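Local atomic coordinates of PAC2 family protein (Mycobacterium tuberculosis, PDB entry 2WAM), a protein that is of unknown function but belongs to the PAC2 family and represents a duplicated gene family in actinobacteria. Residues F101-R112 against L150-F159. Residues are numbered along the deposited sequence; the frame is centred on the assembly and turned at random.
Sequences FAIDELLDYRSR and LEPDLKWERF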
loop_
_atom_site.group_PDB
_atom_site.type_symbol
_atom_site.label_atom_id
_atom_site.label_comp_id
_atom_site.label_asym_id
_atom_site.label_seq_id
_atom_site.Cartn_x
_atom_site.Cartn_y
_atom_site.Cartn_z
ATOM N N PHE A 101 7.419 13.420 -11.105
ATOM C CA PHE A 101 7.906 12.636 -9.983
ATOM C C PHE A 101 7.407 13.211 -8.660
ATOM O O PHE A 101 7.063 14.393 -8.560
ATOM C CB PHE A 101 9.416 12.479 -10.042
ATOM C CG PHE A 101 9.872 11.594 -11.168
ATOM C CD1 PHE A 101 10.037 12.104 -12.448
ATOM C CD2 PHE A 101 10.112 10.251 -10.956
ATOM C CE1 PHE A 101 10.444 11.285 -13.489
ATOM C CE2 PHE A 101 10.523 9.425 -11.991
ATOM C CZ PHE A 101 10.685 9.940 -13.257
ATOM N N ALA A 102 7.321 12.344 -7.663
ATOM C CA ALA A 102 6.836 12.709 -6.348
ATOM C C ALA A 102 7.932 13.445 -5.569
ATOM O O ALA A 102 8.505 12.917 -4.608
ATOM C CB ALA A 102 6.380 11.447 -5.599
ATOM N N ILE A 103 8.233 14.664 -5.999
ATOM C CA ILE A 103 9.279 15.445 -5.355
ATOM C C ILE A 103 8.958 15.615 -3.860
ATOM O O ILE A 103 9.859 15.554 -3.023
ATOM C CB ILE A 103 9.509 16.798 -6.093
ATOM C CG1 ILE A 103 10.721 17.557 -5.537
ATOM C CG2 ILE A 103 8.268 17.657 -6.026
ATOM C CD1 ILE A 103 11.982 16.715 -5.379
ATOM N N ASP A 104 7.678 15.781 -3.520
ATOM C CA ASP A 104 7.279 15.867 -2.117
ATOM C C ASP A 104 7.693 14.653 -1.266
ATOM O O ASP A 104 7.891 14.775 -0.052
ATOM C CB ASP A 104 5.782 16.122 -1.979
ATOM C CG ASP A 104 5.380 16.531 -0.552
ATOM O OD1 ASP A 104 5.926 17.532 -0.035
ATOM O OD2 ASP A 104 4.506 15.858 0.049
ATOM N N GLU A 105 7.813 13.491 -1.907
ATOM C CA GLU A 105 8.263 12.273 -1.235
ATOM C C GLU A 105 9.791 12.119 -1.216
ATOM O O GLU A 105 10.313 11.247 -0.519
ATOM C CB GLU A 105 7.640 11.021 -1.884
ATOM C CG GLU A 105 6.125 10.892 -1.755
ATOM C CD GLU A 105 5.674 10.571 -0.337
ATOM O OE1 GLU A 105 4.620 11.098 0.081
ATOM O OE2 GLU A 105 6.369 9.795 0.361
ATOM N N LEU A 106 10.499 12.960 -1.966
ATOM C CA LEU A 106 11.924 12.739 -2.211
ATOM C C LEU A 106 12.805 13.875 -1.703
ATOM O O LEU A 106 14.025 13.826 -1.819
ATOM C CB LEU A 106 12.177 12.537 -3.714
ATOM C CG LEU A 106 11.438 11.399 -4.415
ATOM C CD1 LEU A 106 11.593 11.533 -5.910
ATOM C CD2 LEU A 106 11.943 10.046 -3.946
ATOM N N LEU A 107 12.186 14.898 -1.137
ATOM C CA LEU A 107 12.921 16.102 -0.771
ATOM C C LEU A 107 13.018 16.323 0.741
ATOM O O LEU A 107 12.061 16.095 1.489
ATOM C CB LEU A 107 12.278 17.304 -1.463
ATOM C CG LEU A 107 12.787 18.680 -1.086
ATOM C CD1 LEU A 107 14.158 18.897 -1.719
ATOM C CD2 LEU A 107 11.790 19.752 -1.516
ATOM N N ASP A 108 14.191 16.743 1.191
ATOM C CA ASP A 108 14.348 17.207 2.561
ATOM C C ASP A 108 14.071 18.711 2.590
ATOM O O ASP A 108 14.920 19.522 2.217
ATOM C CB ASP A 108 15.762 16.906 3.050
ATOM C CG ASP A 108 16.020 17.376 4.475
ATOM O OD1 ASP A 108 15.296 18.251 4.992
ATOM O OD2 ASP A 108 16.988 16.870 5.071
ATOM N N TYR A 109 12.879 19.085 3.037
ATOM C CA TYR A 109 12.446 20.475 2.962
ATOM C C TYR A 109 13.225 21.425 3.862
ATOM O O TYR A 109 13.403 22.598 3.531
ATOM C CB TYR A 109 10.962 20.586 3.276
ATOM C CG TYR A 109 10.084 20.233 2.109
ATOM C CD1 TYR A 109 9.635 18.934 1.933
ATOM C CD2 TYR A 109 9.693 21.198 1.187
ATOM C CE1 TYR A 109 8.826 18.593 0.879
ATOM C CE2 TYR A 109 8.873 20.872 0.131
ATOM C CZ TYR A 109 8.437 19.560 -0.015
ATOM O OH TYR A 109 7.609 19.195 -1.054
ATOM N N ARG A 110 13.678 20.925 5.002
ATOM C CA ARG A 110 14.431 21.763 5.914
ATOM C C ARG A 110 15.892 21.983 5.493
ATOM O O ARG A 110 16.523 22.908 5.995
ATOM C CB ARG A 110 14.301 21.262 7.354
ATOM C CG ARG A 110 12.979 21.681 7.994
ATOM C CD ARG A 110 12.729 21.031 9.344
ATOM N NE ARG A 110 13.374 21.740 10.446
ATOM C CZ ARG A 110 14.587 21.456 10.918
ATOM N NH1 ARG A 110 15.308 20.490 10.370
ATOM N NH2 ARG A 110 15.088 22.152 11.931
ATOM N N SER A 111 16.424 21.165 4.580
ATOM C CA SER A 111 17.758 21.435 4.019
ATOM C C SER A 111 17.610 22.387 2.848
ATOM O O SER A 111 18.449 23.248 2.630
ATOM C CB SER A 111 18.478 20.169 3.535
ATOM O OG SER A 111 18.792 19.286 4.587
ATOM N N ARG A 112 16.535 22.226 2.088
ATOM C CA ARG A 112 16.266 23.129 0.972
ATOM C C ARG A 112 14.889 23.780 1.074
ATOM O O ARG A 112 13.956 23.385 0.382
ATOM C CB ARG A 112 16.424 22.399 -0.357
ATOM C CG ARG A 112 17.870 22.113 -0.677
ATOM C CD ARG A 112 18.037 21.489 -2.035
ATOM N NE ARG A 112 17.629 20.095 -2.048
ATOM C CZ ARG A 112 17.756 19.299 -3.100
ATOM N NH1 ARG A 112 18.281 19.764 -4.223
ATOM N NH2 ARG A 112 17.359 18.039 -3.018
ATOM N N LEU A 150 14.944 19.159 -9.267
ATOM C CA LEU A 150 15.870 18.972 -8.145
ATOM C C LEU A 150 16.393 17.548 -8.069
ATOM O O LEU A 150 15.632 16.600 -8.204
ATOM C CB LEU A 150 15.183 19.292 -6.813
ATOM C CG LEU A 150 14.510 20.655 -6.712
ATOM C CD1 LEU A 150 14.280 21.036 -5.271
ATOM C CD2 LEU A 150 15.370 21.694 -7.381
ATOM N N GLU A 151 17.691 17.398 -7.840
ATOM C CA GLU A 151 18.222 16.117 -7.377
ATOM C C GLU A 151 17.534 15.739 -6.062
ATOM O O GLU A 151 17.525 16.527 -5.117
ATOM C CB GLU A 151 19.728 16.221 -7.163
ATOM C CG GLU A 151 20.391 14.972 -6.621
ATOM C CD GLU A 151 21.840 15.221 -6.266
ATOM O OE1 GLU A 151 22.096 16.125 -5.448
ATOM O OE2 GLU A 151 22.725 14.532 -6.811
ATOM N N PRO A 152 16.941 14.539 -6.000
ATOM C CA PRO A 152 16.308 14.080 -4.758
ATOM C C PRO A 152 17.322 13.886 -3.614
ATOM O O PRO A 152 18.504 13.689 -3.869
ATOM C CB PRO A 152 15.698 12.721 -5.144
ATOM C CG PRO A 152 15.860 12.575 -6.633
ATOM C CD PRO A 152 16.961 13.500 -7.044
ATOM N N ASP A 153 16.860 13.950 -2.370
ATOM C CA ASP A 153 17.693 13.579 -1.226
ATOM C C ASP A 153 17.511 12.091 -0.942
ATOM O O ASP A 153 18.450 11.394 -0.571
ATOM C CB ASP A 153 17.304 14.367 0.028
ATOM C CG ASP A 153 17.534 15.839 -0.119
ATOM O OD1 ASP A 153 16.627 16.532 -0.603
ATOM O OD2 ASP A 153 18.624 16.307 0.257
ATOM N N LEU A 154 16.286 11.622 -1.131
ATOM C CA LEU A 154 15.897 10.279 -0.744
ATOM C C LEU A 154 15.771 9.332 -1.923
ATOM O O LEU A 154 15.642 9.767 -3.068
ATOM C CB LEU A 154 14.556 10.342 -0.024
ATOM C CG LEU A 154 14.511 11.364 1.105
ATOM C CD1 LEU A 154 13.160 11.329 1.770
ATOM C CD2 LEU A 154 15.628 11.094 2.122
ATOM N N LYS A 155 15.832 8.037 -1.622
ATOM C CA LYS A 155 15.421 6.964 -2.534
ATOM C C LYS A 155 16.040 6.934 -3.932
ATOM O O LYS A 155 15.319 6.731 -4.911
ATOM C CB LYS A 155 13.911 7.014 -2.701
ATOM C CG LYS A 155 13.153 6.753 -1.445
ATOM C CD LYS A 155 11.775 7.357 -1.542
ATOM C CE LYS A 155 10.904 6.875 -0.410
ATOM N NZ LYS A 155 9.825 7.835 -0.205
ATOM N N TRP A 156 17.352 7.108 -4.036
ATOM C CA TRP A 156 17.990 7.150 -5.346
ATOM C C TRP A 156 17.784 5.878 -6.160
ATOM O O TRP A 156 17.629 5.933 -7.376
ATOM C CB TRP A 156 19.488 7.428 -5.212
ATOM C CG TRP A 156 19.823 8.839 -4.875
ATOM C CD1 TRP A 156 18.961 9.823 -4.464
ATOM C CD2 TRP A 156 21.122 9.423 -4.882
ATOM N NE1 TRP A 156 19.649 10.988 -4.237
ATOM C CE2 TRP A 156 20.983 10.767 -4.481
ATOM C CE3 TRP A 156 22.402 8.944 -5.198
ATOM C CZ2 TRP A 156 22.063 11.631 -4.383
ATOM C CZ3 TRP A 156 23.470 9.799 -5.106
ATOM C CH2 TRP A 156 23.298 11.130 -4.698
ATOM N N GLU A 157 17.805 4.725 -5.504
ATOM C CA GLU A 157 17.710 3.487 -6.261
ATOM C C GLU A 157 16.323 3.350 -6.854
ATOM O O GLU A 157 16.164 3.123 -8.056
ATOM C CB GLU A 157 18.086 2.271 -5.419
ATOM C CG GLU A 157 19.558 2.253 -4.967
ATOM C CD GLU A 157 20.574 2.158 -6.114
ATOM O OE1 GLU A 157 21.767 2.398 -5.860
ATOM O OE2 GLU A 157 20.198 1.843 -7.262
ATOM N N ARG A 158 15.315 3.519 -6.010
ATOM C CA ARG A 158 13.946 3.430 -6.480
ATOM C C ARG A 158 13.697 4.443 -7.614
ATOM O O ARG A 158 13.108 4.117 -8.644
ATOM C CB ARG A 158 12.986 3.635 -5.315
ATOM C CG ARG A 158 11.561 3.259 -5.615
ATOM C CD ARG A 158 10.807 3.063 -4.333
ATOM N NE ARG A 158 9.457 3.587 -4.441
ATOM C CZ ARG A 158 8.702 3.915 -3.401
ATOM N NH1 ARG A 158 9.169 3.772 -2.169
ATOM N NH2 ARG A 158 7.479 4.390 -3.599
ATOM N N PHE A 159 14.174 5.664 -7.414
ATOM C CA PHE A 159 14.069 6.731 -8.395
ATOM C C PHE A 159 14.738 6.374 -9.720
ATOM O O PHE A 159 14.112 6.453 -10.780
ATOM C CB PHE A 159 14.667 8.026 -7.827
ATOM C CG PHE A 159 14.826 9.115 -8.847
ATOM C CD1 PHE A 159 16.092 9.587 -9.190
ATOM C CD2 PHE A 159 13.721 9.648 -9.486
ATOM C CE1 PHE A 159 16.245 10.577 -10.127
ATOM C CE2 PHE A 159 13.864 10.641 -10.434
ATOM C CZ PHE A 159 15.129 11.114 -10.752
HETATM O O HOH W 1 17.089 19.100 0.294
#
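Asp153 and Arg112 illustrate how one buried carboxylate oxygen can organise two chain segments. The guanidinium NH2 of Arg112 forms a salt bridge to Asp153 OD1 at 2.9 Å, while the backbone N of Asp108 reaches the same oxygen at 3.0 Å from the opposite face of the carboxylate, whose plane stands almost perpendicular to the guanidinium. A bend at chi3 (-75°) turns the arginine head so that Arg112 NH2 also donates to Glu151 O at 2.6 Å, within the guanidinium plane and nearly in line with the carbonyl. Water 1 ties Arg112 NE, Asp108 O and Asp153 OD1 together and, with the two NH2 bonds, helps to hold the guanidinium in place; Leu150 CD1 lies over one guanidinium face. The other oxygen, Asp153 OD2, pairs with Arg110 of a second subunit.

Between the backbones, Leu106 O accepts two bonds, from Asp153 N at 2.9 Å and from Leu154 N at 3.2 Å.

Apolar packing continues the contact: Leu106 CB rests on Pro152 CB, and Leu106 CD2 touches Lys155 CD at 3.6 Å. Farther along, Phe159 directs its CE2 edge at the face of Phe101 in a T-shaped pair, planes at 77°.

Asp108 OD1 accepts from Ser111 N, closing an Asx motif; together these features join helix 103-106 and the turn after it to the loop that leads from strand 143-148 into helix 156-169, beside the mixed sheet and an intersubunit interface.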